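Japanin (Rhipicephalus appendiculatus, PDB 4BOE) binds cholesterol in the pocket of a lipocalin barrel and, as a secreted tick salivary protein, blocks the differentiation of host dendritic cells from monocytes. Local coordinates at residues A78-Y81 / V82-N85; I94-D98 / N99-L103; L120-D124 / R125-T129; N131-F134 / Y135-P139. All blocks are in the same frame, centred on the assembly; numbering follows the deposited sequence.

How the interactions relate
Japanin's antiparallel lipocalin sheet supplies the frame for all four contacts, which follow one another along the chain without nesting or crossing. Interaction 1 starts the short helix 80-85 after strand 73-78. Interaction 2 closes the hairpin of strands 91-98 and 101-106, about 24 Å away between centres. Interaction 3 turns the loop after strand 114-118 into helix 128-137, and interaction 4 lies within that helix and its C-terminal end. Interactions 2, 3 and 4 touch each other: Tyr122 packs on Asp100, Leu103 meets Thr133, and Ile126 reaches Asn131. Interaction 1 touches none of them and lies on the opposite side of the chain's centre.

Interaction 1. Residues A78-Y81 / V82-N85; sequences ASDY and VRDN
Ser79 caps the N terminus of the short helix 80-85, which follows strand 73-78 of the lipocalin barrel. Its OG accepts from Val82 N at 3.2 Å. OG sits between the backbone N and the carbonyl carbon (chi1 69°), which turns it back toward the first turn of the helix. The same OG has a weak hydrogen bond with Ala62 O. An alanine at this position would lack the hydroxyl and is likely to leave Val82 N without its capping acceptor.

Three main-chain bonds continue the helix: Arg83 N to Ser79 O, Asp84 N to Asp80 O and Asn85 N to Tyr81 O.

Arg83 adds a side-chain bond. The bend at chi3 (-79°) swings Arg83 NE back to Ala78 O, 2.8 Å away. That oxygen lies at the edge of the guanidinium, close to its plane. Asp80 CA lies over one guanidinium face, 3.5 Å from Arg83 NH2. The Asp80 carboxylate is turned almost perpendicular to the guanidinium. Asp80 OD2 stays 4.0 Å from Arg83 NH2; the opposite charges probably attract, though no N-H points at the oxygen.

The apolar part is small. Ala78 CB touches Val82 CG1 at 3.8 Å and the Arg83 methylene CG at 3.6 Å. Val82 is buried and also packs on Leu45 and Ala88.

Further along the helix, the Asn85 amide approaches one face of the Tyr81 ring, with the two planes 68° apart. The ring itself packs on Tyr47. Asn85 ND2 is offset toward the ring's rim and lies 3.5 Å from Tyr81 CZ.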
loop_
_atom_site.group_PDB
_atom_site.type_symbol
_atom_site.label_atom_id
_atom_site.label_comp_id
_atom_site.label_asym_id
_atom_site.label_seq_id
_atom_site.Cartn_x
_atom_site.Cartn_y
_atom_site.Cartn_z
ATOM N N ALA A 78 -1.128 6.651 -11.409
ATOM C CA ALA A 78 -2.391 6.059 -11.033
ATOM C C ALA A 78 -3.493 6.429 -12.016
ATOM O O ALA A 78 -3.485 7.519 -12.596
ATOM C CB ALA A 78 -2.787 6.490 -9.626
ATOM N N SER A 79 -4.467 5.521 -12.163
ATOM C CA SER A 79 -5.623 5.789 -13.001
ATOM C C SER A 79 -6.358 7.027 -12.484
ATOM O O SER A 79 -6.226 7.452 -11.327
ATOM C CB SER A 79 -6.576 4.597 -12.998
ATOM O OG SER A 79 -7.177 4.457 -11.720
ATOM N N ASP A 80 -7.131 7.611 -13.360
ATOM C CA ASP A 80 -7.931 8.783 -13.021
ATOM C C ASP A 80 -8.851 8.489 -11.820
ATOM O O ASP A 80 -8.982 9.318 -10.917
ATOM C CB ASP A 80 -8.745 9.177 -14.255
ATOM C CG ASP A 80 -9.536 10.424 -14.046
ATOM O OD1 ASP A 80 -10.581 10.355 -13.363
ATOM O OD2 ASP A 80 -9.090 11.488 -14.512
ATOM N N TYR A 81 -9.469 7.300 -11.809
ATOM C CA TYR A 81 -10.346 6.888 -10.712
ATOM C C TYR A 81 -9.594 6.873 -9.370
ATOM O O TYR A 81 -10.110 7.377 -8.376
ATOM C CB TYR A 81 -10.923 5.468 -11.016
ATOM C CG TYR A 81 -11.985 5.042 -10.021
ATOM C CD1 TYR A 81 -11.638 4.508 -8.790
ATOM C CD2 TYR A 81 -13.335 5.264 -10.276
ATOM C CE1 TYR A 81 -12.598 4.256 -7.817
ATOM C CE2 TYR A 81 -14.310 4.925 -9.353
ATOM C CZ TYR A 81 -13.945 4.397 -8.127
ATOM O OH TYR A 81 -14.932 4.133 -7.206
ATOM N N VAL A 82 -8.404 6.234 -9.341
ATOM C CA VAL A 82 -7.576 6.105 -8.134
ATOM C C VAL A 82 -7.044 7.475 -7.683
ATOM O O VAL A 82 -6.999 7.751 -6.491
ATOM C CB VAL A 82 -6.445 5.070 -8.357
ATOM C CG1 VAL A 82 -5.410 5.113 -7.233
ATOM C CG2 VAL A 82 -7.026 3.664 -8.523
ATOM N N ARG A 83 -6.645 8.330 -8.634
ATOM C CA ARG A 83 -6.201 9.694 -8.314
ATOM C C ARG A 83 -7.364 10.557 -7.794
ATOM O O ARG A 83 -7.210 11.286 -6.817
ATOM C CB ARG A 83 -5.575 10.346 -9.543
ATOM C CG ARG A 83 -4.242 9.745 -9.897
ATOM C CD ARG A 83 -3.525 10.518 -10.989
ATOM N NE ARG A 83 -4.039 10.202 -12.325
ATOM C CZ ARG A 83 -4.767 11.006 -13.099
ATOM N NH1 ARG A 83 -5.110 12.221 -12.681
ATOM N NH2 ARG A 83 -5.165 10.597 -14.300
ATOM N N ASP A 84 -8.530 10.443 -8.433
ATOM C CA ASP A 84 -9.724 11.205 -8.062
ATOM C C ASP A 84 -10.292 10.786 -6.672
ATOM O O ASP A 84 -10.592 11.646 -5.844
ATOM C CB ASP A 84 -10.812 11.009 -9.172
ATOM C CG ASP A 84 -12.063 11.867 -9.107
ATOM O OD1 ASP A 84 -12.094 12.812 -8.289
ATOM O OD2 ASP A 84 -12.997 11.621 -9.921
ATOM N N ASN A 85 -10.450 9.493 -6.432
ATOM C CA ASN A 85 -11.125 8.995 -5.220
ATOM C C ASN A 85 -10.262 8.474 -4.047
ATOM O O ASN A 85 -10.758 8.461 -2.924
ATOM C CB ASN A 85 -12.091 7.873 -5.647
ATOM C CG ASN A 85 -13.333 8.404 -6.383
ATOM O OD1 ASN A 85 -13.925 9.418 -6.007
ATOM N ND2 ASN A 85 -13.695 7.811 -7.499
#

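Interaction 2. Residues I94-D98 / N99-L103; sequences IRTYD and NDFLL
Phe101 packs against the strand of Thr96, Tyr97 and Asp98 in a beta hairpin of the lipocalin barrel. Strands 91-98 and 101-106 run antiparallel, and the chain reverses through Asn99 and Asp100.

The tight part surrounds the buried Phe101 ring. Tyr97 CA makes a CH-pi contact over one face, 4.3 Å from the ring centroid. Thr96 CG2 comes in at the ring edge, 3.7 Å from Phe101 CE1. Asp98 CB lies 3.4 Å from Phe101 CE2. Phe101 CG lies between its own backbone N and carbonyl carbon (chi1 88°), which carries the ring across to the neighbouring strand. Ile130 and Val118 also pack on Phe101. On the other sheet face, Leu102 CD1 meets Tyr97 CB at 3.8 Å and Ile94 CG2 at 4.0 Å. This leucine lies near the bound cholesterol.

Backbone bonds join Arg95 N to Leu103 O, Leu103 N to Thr96 O and Asp98 N to Phe101 O.

The turn is more open. Asn99 is exposed, and its OD1 accepts from Ser3 N. Asp100 OD1 pairs with Thr119 OG1. Asp98 OD1 accepts from Asn99 N at 2.8 Å, on the anti side of the carboxylate.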
loop_
_atom_site.group_PDB
_atom_site.type_symbol
_atom_site.label_atom_id
_atom_site.label_comp_id
_atom_site.label_asym_id
_atom_site.label_seq_id
_atom_site.Cartn_x
_atom_site.Cartn_y
_atom_site.Cartn_z
ATOM N N ILE A 94 10.361 6.723 -0.150
ATOM C CA ILE A 94 10.592 5.370 0.366
ATOM C C ILE A 94 11.410 5.528 1.647
ATOM O O ILE A 94 12.588 5.899 1.594
ATOM C CB ILE A 94 11.335 4.467 -0.661
ATOM C CG1 ILE A 94 10.489 4.331 -1.943
ATOM C CG2 ILE A 94 11.617 3.083 -0.029
ATOM C CD1 ILE A 94 11.287 3.936 -3.181
ATOM N N ARG A 95 10.796 5.239 2.796
ATOM C CA ARG A 95 11.485 5.383 4.069
ATOM C C ARG A 95 12.406 4.216 4.223
ATOM O O ARG A 95 13.608 4.395 4.394
ATOM C CB ARG A 95 10.504 5.477 5.260
ATOM C CG ARG A 95 9.473 6.549 5.138
ATOM C CD ARG A 95 10.061 7.878 4.784
ATOM N NE ARG A 95 10.860 8.470 5.860
ATOM C CZ ARG A 95 10.452 9.403 6.716
ATOM N NH1 ARG A 95 9.204 9.837 6.693
ATOM N NH2 ARG A 95 11.289 9.887 7.629
ATOM N N THR A 96 11.850 3.036 4.135
ATOM C CA THR A 96 12.626 1.814 4.175
ATOM C C THR A 96 11.837 0.652 3.583
ATOM O O THR A 96 10.638 0.744 3.312
ATOM C CB THR A 96 13.168 1.533 5.603
ATOM O OG1 THR A 96 14.068 0.438 5.490
ATOM C CG2 THR A 96 12.078 1.206 6.592
ATOM N N TYR A 97 12.542 -0.421 3.345
ATOM C CA TYR A 97 11.940 -1.619 2.783
ATOM C C TYR A 97 12.824 -2.812 3.045
ATOM O O TYR A 97 13.980 -2.672 3.394
ATOM C CB TYR A 97 11.654 -1.447 1.260
ATOM C CG TYR A 97 12.867 -1.495 0.343
ATOM C CD1 TYR A 97 13.356 -2.701 -0.129
ATOM C CD2 TYR A 97 13.540 -0.333 -0.025
ATOM C CE1 TYR A 97 14.475 -2.754 -0.946
ATOM C CE2 TYR A 97 14.640 -0.377 -0.869
ATOM C CZ TYR A 97 15.126 -1.595 -1.298
ATOM O OH TYR A 97 16.211 -1.704 -2.140
ATOM N N ASP A 98 12.270 -3.972 2.842
ATOM C CA ASP A 98 12.928 -5.270 2.878
ATOM C C ASP A 98 12.159 -6.149 1.855
ATOM O O ASP A 98 11.310 -5.633 1.125
ATOM C CB ASP A 98 12.885 -5.850 4.298
ATOM C CG ASP A 98 13.965 -6.875 4.631
ATOM O OD1 ASP A 98 14.451 -7.560 3.699
ATOM O OD2 ASP A 98 14.298 -7.019 5.818
ATOM N N ASN A 99 12.429 -7.451 1.814
ATOM C CA ASN A 99 11.760 -8.369 0.894
ATOM C C ASN A 99 10.254 -8.408 1.092
ATOM O O ASN A 99 9.534 -8.602 0.123
ATOM C CB ASN A 99 12.310 -9.802 1.079
ATOM C CG ASN A 99 13.756 -9.920 0.687
ATOM O OD1 ASN A 99 14.146 -9.491 -0.403
ATOM N ND2 ASN A 99 14.576 -10.504 1.557
ATOM N N ASP A 100 9.777 -8.227 2.346
ATOM C CA ASP A 100 8.382 -8.397 2.634
ATOM C C ASP A 100 7.702 -7.192 3.265
ATOM O O ASP A 100 6.563 -7.323 3.698
ATOM C CB ASP A 100 8.228 -9.679 3.475
ATOM C CG ASP A 100 8.600 -10.940 2.666
ATOM O OD1 ASP A 100 7.751 -11.425 1.880
ATOM O OD2 ASP A 100 9.754 -11.366 2.736
ATOM N N PHE A 101 8.306 -6.006 3.218
ATOM C CA PHE A 101 7.618 -4.803 3.686
ATOM C C PHE A 101 8.125 -3.546 2.989
ATOM O O PHE A 101 9.229 -3.508 2.468
ATOM C CB PHE A 101 7.612 -4.649 5.220
ATOM C CG PHE A 101 8.819 -3.940 5.767
ATOM C CD1 PHE A 101 8.853 -2.558 5.841
ATOM C CD2 PHE A 101 9.957 -4.648 6.135
ATOM C CE1 PHE A 101 10.007 -1.897 6.225
ATOM C CE2 PHE A 101 11.106 -3.979 6.546
ATOM C CZ PHE A 101 11.126 -2.610 6.579
ATOM N N LEU A 102 7.254 -2.543 2.940
ATOM C CA LEU A 102 7.543 -1.262 2.357
ATOM C C LEU A 102 6.879 -0.165 3.182
ATOM O O LEU A 102 5.694 -0.271 3.520
ATOM C CB LEU A 102 7.014 -1.278 0.911
ATOM C CG LEU A 102 7.153 -0.007 0.121
ATOM C CD1 LEU A 102 8.647 0.376 -0.074
ATOM C CD2 LEU A 102 6.433 -0.131 -1.197
ATOM N N LEU A 103 7.634 0.885 3.499
ATOM C CA LEU A 103 7.104 2.018 4.257
ATOM C C LEU A 103 7.274 3.277 3.398
ATOM O O LEU A 103 8.402 3.660 3.097
ATOM C CB LEU A 103 7.840 2.153 5.606
ATOM C CG LEU A 103 7.391 3.273 6.527
ATOM C CD1 LEU A 103 5.934 3.112 6.924
ATOM C CD2 LEU A 103 8.262 3.298 7.780
#

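Interaction 3. Residues L120-D124 / R125-T129; sequences LKYVD and RIPET
A type I beta turn from Tyr122 to Arg125 reverses the chain in the loop between strand 114-118 and helix 128-137. Arg125 N donates to Tyr122 O at 3.2 Å.

Pro127 occupies the N-cap position of the helix and packs on Tyr122. Its CG lies over one face of the Tyr122 ring, 3.5 Å from the centroid and 16° off the normal. This is a CH-pi contact, and the two side chains cross at about a right angle. A chi1 of -55° sets one face of the Tyr122 ring against Pro127 CG. Lys121 CB is on the opposite ring face, offset toward the rim. Ile126 CD1 reaches Tyr122 O at 3.6 Å.

Asp124 and Arg125 run side by side, with their carboxylate and guanidinium planes 37° apart. Asp124 OD1 forms a salt bridge with Arg125 NE at 3.0 Å. Lys121 O lies over the guanidinium face, 2.7 Å from Arg125 NH1, with no N-H in line for a hydrogen bond.

The ion pair lies on the exposed side, so solvent would probably weaken it. The proline-tyrosine contact is probably held mainly by dispersion, and it joins the turn to the start of the helix.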
loop_
_atom_site.group_PDB
_atom_site.type_symbol
_atom_site.label_atom_id
_atom_site.label_comp_id
_atom_site.label_asym_id
_atom_site.label_seq_id
_atom_site.Cartn_x
_atom_site.Cartn_y
_atom_site.Cartn_z
ATOM N N LEU A 120 2.165 -11.387 2.381
ATOM C CA LEU A 120 1.455 -12.440 3.139
ATOM C C LEU A 120 2.222 -12.967 4.333
ATOM O O LEU A 120 1.603 -13.388 5.303
ATOM C CB LEU A 120 1.092 -13.635 2.246
ATOM C CG LEU A 120 -0.049 -14.515 2.781
ATOM C CD1 LEU A 120 -1.399 -13.778 2.708
ATOM C CD2 LEU A 120 -0.102 -15.829 2.033
ATOM N N LYS A 121 3.550 -12.949 4.272
ATOM C CA LYS A 121 4.410 -13.414 5.344
ATOM C C LYS A 121 4.104 -12.741 6.695
ATOM O O LYS A 121 4.249 -13.387 7.733
ATOM C CB LYS A 121 5.865 -13.171 4.938
ATOM C CG LYS A 121 6.899 -13.649 5.915
ATOM C CD LYS A 121 8.258 -13.317 5.393
ATOM C CE LYS A 121 9.335 -13.850 6.302
ATOM N NZ LYS A 121 10.675 -13.762 5.685
ATOM N N TYR A 122 3.720 -11.449 6.694
ATOM C CA TYR A 122 3.487 -10.726 7.930
ATOM C C TYR A 122 2.060 -10.279 8.186
ATOM O O TYR A 122 1.874 -9.505 9.116
ATOM C CB TYR A 122 4.408 -9.494 7.942
ATOM C CG TYR A 122 5.884 -9.768 7.752
ATOM C CD1 TYR A 122 6.527 -10.770 8.482
ATOM C CD2 TYR A 122 6.686 -8.879 7.045
ATOM C CE1 TYR A 122 7.905 -10.969 8.386
ATOM C CE2 TYR A 122 8.072 -9.034 6.988
ATOM C CZ TYR A 122 8.675 -10.099 7.635
ATOM O OH TYR A 122 10.039 -10.293 7.549
ATOM N N VAL A 123 1.052 -10.716 7.411
ATOM C CA VAL A 123 -0.317 -10.187 7.591
ATOM C C VAL A 123 -0.919 -10.458 8.986
ATOM O O VAL A 123 -1.644 -9.608 9.517
ATOM C CB VAL A 123 -1.328 -10.590 6.479
ATOM C CG1 VAL A 123 -0.968 -9.947 5.151
ATOM C CG2 VAL A 123 -1.502 -12.096 6.346
ATOM N N ASP A 124 -0.640 -11.606 9.572
ATOM C CA ASP A 124 -1.199 -11.918 10.904
ATOM C C ASP A 124 -0.246 -11.521 12.052
ATOM O O ASP A 124 -0.600 -11.707 13.209
ATOM C CB ASP A 124 -1.551 -13.422 10.999
ATOM C CG ASP A 124 -0.385 -14.369 10.714
ATOM O OD1 ASP A 124 0.605 -13.924 10.077
ATOM O OD2 ASP A 124 -0.457 -15.552 11.136
ATOM N N ARG A 125 0.983 -11.078 11.743
ATOM C CA ARG A 125 1.955 -10.726 12.766
ATOM C C ARG A 125 3.054 -9.864 12.202
ATOM O O ARG A 125 4.010 -10.359 11.606
ATOM C CB ARG A 125 2.554 -11.962 13.495
ATOM C CG ARG A 125 2.559 -13.304 12.744
ATOM C CD ARG A 125 3.389 -13.380 11.465
ATOM N NE ARG A 125 3.321 -14.743 10.912
ATOM C CZ ARG A 125 4.256 -15.346 10.171
ATOM N NH1 ARG A 125 5.384 -14.711 9.852
ATOM N NH2 ARG A 125 4.067 -16.587 9.734
ATOM N N ILE A 126 2.935 -8.570 12.447
ATOM C CA ILE A 126 3.921 -7.590 12.005
ATOM C C ILE A 126 5.152 -7.782 12.888
ATOM O O ILE A 126 5.001 -7.762 14.095
ATOM C CB ILE A 126 3.354 -6.135 12.144
ATOM C CG1 ILE A 126 2.002 -5.940 11.353
ATOM C CG2 ILE A 126 4.393 -5.096 11.704
ATOM C CD1 ILE A 126 2.093 -6.018 9.869
ATOM N N PRO A 127 6.356 -7.929 12.326
ATOM C CA PRO A 127 7.563 -8.021 13.178
ATOM C C PRO A 127 7.705 -6.749 14.069
ATOM O O PRO A 127 7.317 -5.661 13.635
ATOM C CB PRO A 127 8.701 -8.122 12.164
ATOM C CG PRO A 127 8.074 -8.650 10.937
ATOM C CD PRO A 127 6.691 -8.100 10.899
ATOM N N GLU A 128 8.231 -6.893 15.305
ATOM C CA GLU A 128 8.391 -5.780 16.263
ATOM C C GLU A 128 9.222 -4.622 15.714
ATOM O O GLU A 128 8.914 -3.463 15.986
ATOM C CB GLU A 128 9.038 -6.244 17.590
ATOM C CG GLU A 128 8.059 -6.848 18.584
ATOM C CD GLU A 128 8.666 -7.286 19.907
ATOM O OE1 GLU A 128 9.887 -7.079 20.109
ATOM O OE2 GLU A 128 7.914 -7.836 20.747
ATOM N N THR A 129 10.265 -4.938 14.961
ATOM C CA THR A 129 11.147 -3.920 14.394
ATOM C C THR A 129 10.438 -3.008 13.372
ATOM O O THR A 129 10.702 -1.820 13.346
ATOM C CB THR A 129 12.333 -4.593 13.722
ATOM O OG1 THR A 129 11.813 -5.563 12.796
ATOM C CG2 THR A 129 13.273 -5.253 14.720
#

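Interaction 4. Residues N131-F134 / Y135-P139; sequences NRTF and YTICP. With NAG (2-acetamido-2-deoxy-beta-D-glucopyranose), chain B.
Tyr135 lies between the glycan on Asn131 and the ring of Phe134. Asn131 ND2 is covalently bonded to C1 of the NAG, the N-linked attachment. The sugar folds back over one Tyr135 face. Its C5 lies over the ring centre, 3.6 Å from Tyr135 CE1, and NAG C6 is 3.6 Å from Tyr135 CG. Asn131 OD1 also approaches Tyr135 CE1 at 3.4 Å, with amide and ring planes 70° apart. Asn131 O lies at the ring edge, near its plane.

Phe134 turns its edge toward the Tyr135 face in a T-shaped pair, with centroids 5.2 Å apart and planes at 82°. An alanine in place of Tyr135 would remove this ring and is likely to leave both the sugar and the edge of Phe134 without their aromatic partner.

These groups sit on helix 128-137, which packs against the outside of the lipocalin barrel. Its backbone bonds include Tyr135 N to Asn131 O and Ile137 N to Thr133 O. Arg132 O accepts twice from Thr136: from N, and from OG1 at 2.8 Å. With chi1 at -62°, the Thr136 hydroxyl stands beside its own N and leans back to the preceding turn.

At the helix end, Cys138 N donates to Phe134 O. The disulfide from Cys138 to Cys114 ties the helix end to strand 114-118, and Phe134 packs on Leu116 of that strand.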
loop_
_atom_site.group_PDB
_atom_site.type_symbol
_atom_site.label_atom_id
_atom_site.label_comp_id
_atom_site.label_asym_id
_atom_site.label_seq_id
_atom_site.Cartn_x
_atom_site.Cartn_y
_atom_site.Cartn_z
ATOM N N ASN A 131 7.128 -2.636 13.148
ATOM C CA ASN A 131 6.080 -1.978 13.932
ATOM C C ASN A 131 6.652 -0.764 14.671
ATOM O O ASN A 131 6.059 0.309 14.654
ATOM C CB ASN A 131 5.465 -2.991 14.936
ATOM C CG ASN A 131 4.308 -2.408 15.655
ATOM O OD1 ASN A 131 3.375 -1.914 15.014
ATOM N ND2 ASN A 131 4.358 -2.379 16.979
ATOM N N ARG A 132 7.825 -0.937 15.286
ATOM C CA ARG A 132 8.523 0.143 15.967
ATOM C C ARG A 132 8.876 1.279 14.983
ATOM O O ARG A 132 8.563 2.436 15.256
ATOM C CB ARG A 132 9.771 -0.403 16.712
ATOM C CG ARG A 132 10.578 0.688 17.393
ATOM C CD ARG A 132 11.685 0.102 18.227
ATOM N NE ARG A 132 12.466 1.145 18.878
ATOM C CZ ARG A 132 12.070 1.876 19.923
ATOM N NH1 ARG A 132 10.875 1.681 20.472
ATOM N NH2 ARG A 132 12.868 2.804 20.426
ATOM N N THR A 133 9.412 0.958 13.819
ATOM C CA THR A 133 9.705 1.973 12.793
ATOM C C THR A 133 8.471 2.714 12.352
ATOM O O THR A 133 8.495 3.933 12.203
ATOM C CB THR A 133 10.365 1.310 11.570
ATOM O OG1 THR A 133 11.523 0.624 12.009
ATOM C CG2 THR A 133 10.753 2.301 10.498
ATOM N N PHE A 134 7.406 1.983 12.098
ATOM C CA PHE A 134 6.140 2.593 11.688
ATOM C C PHE A 134 5.634 3.589 12.748
ATOM O O PHE A 134 5.305 4.727 12.408
ATOM C CB PHE A 134 5.104 1.488 11.367
ATOM C CG PHE A 134 3.688 1.960 11.248
ATOM C CD1 PHE A 134 3.290 2.748 10.177
ATOM C CD2 PHE A 134 2.730 1.566 12.169
ATOM C CE1 PHE A 134 1.974 3.161 10.059
ATOM C CE2 PHE A 134 1.416 2.010 12.059
ATOM C CZ PHE A 134 1.061 2.839 11.032
ATOM N N TYR A 135 5.612 3.179 14.016
ATOM C CA TYR A 135 5.158 4.058 15.099
ATOM C C TYR A 135 6.113 5.236 15.377
ATOM O O TYR A 135 5.675 6.277 15.838
ATOM C CB TYR A 135 4.858 3.272 16.382
ATOM C CG TYR A 135 3.459 2.723 16.401
ATOM C CD1 TYR A 135 3.166 1.501 15.824
ATOM C CD2 TYR A 135 2.406 3.470 16.914
ATOM C CE1 TYR A 135 1.869 1.012 15.783
ATOM C CE2 TYR A 135 1.105 2.973 16.923
ATOM C CZ TYR A 135 0.836 1.750 16.333
ATOM O OH TYR A 135 -0.440 1.252 16.303
ATOM N N THR A 136 7.375 5.103 15.042
ATOM C CA THR A 136 8.330 6.194 15.178
ATOM C C THR A 136 8.132 7.294 14.120
ATOM O O THR A 136 8.044 8.468 14.436
ATOM C CB THR A 136 9.750 5.614 15.099
ATOM O OG1 THR A 136 9.899 4.724 16.191
ATOM C CG2 THR A 136 10.838 6.680 15.143
ATOM N N ILE A 137 8.099 6.898 12.875
ATOM C CA ILE A 137 8.113 7.788 11.715
ATOM C C ILE A 137 6.803 8.384 11.272
ATOM O O ILE A 137 6.800 9.443 10.639
ATOM C CB ILE A 137 8.707 6.925 10.513
ATOM C CG1 ILE A 137 10.165 6.535 10.746
ATOM C CG2 ILE A 137 8.533 7.560 9.144
ATOM C CD1 ILE A 137 11.127 7.672 11.063
ATOM N N CYS A 138 5.729 7.686 11.508
ATOM C CA CYS A 138 4.377 7.996 11.010
ATOM C C CYS A 138 3.589 8.903 11.930
ATOM O O CYS A 138 3.402 8.529 13.071
ATOM C CB CYS A 138 3.623 6.684 10.794
ATOM S SG CYS A 138 2.185 6.791 9.694
ATOM N N PRO A 139 3.051 10.050 11.442
ATOM C CA PRO A 139 2.195 10.848 12.335
ATOM C C PRO A 139 0.836 10.151 12.453
ATOM O O PRO A 139 0.353 9.594 11.461
ATOM C CB PRO A 139 2.057 12.198 11.614
ATOM C CG PRO A 139 2.362 11.906 10.207
ATOM C CD PRO A 139 3.229 10.711 10.127
HETATM C C1 NAG B . 3.294 -1.848 17.778
HETATM C C2 NAG B . 2.771 -2.874 18.784
HETATM C C3 NAG B . 1.642 -2.217 19.577
HETATM C C4 NAG B . 2.143 -0.937 20.236
HETATM C C5 NAG B . 2.701 -0.002 19.167
HETATM C C6 NAG B . 3.289 1.273 19.715
HETATM C C7 NAG B . 3.065 -5.155 17.861
HETATM C C8 NAG B . 2.496 -6.157 16.902
HETATM N N2 NAG B . 2.295 -4.069 18.103
HETATM O O3 NAG B . 1.179 -3.143 20.551
HETATM O O4 NAG B . 1.086 -0.280 20.934
HETATM O O5 NAG B . 3.743 -0.667 18.436
HETATM O O6 NAG B . 4.094 1.030 20.866
HETATM O O7 NAG B . 4.186 -5.293 18.353
#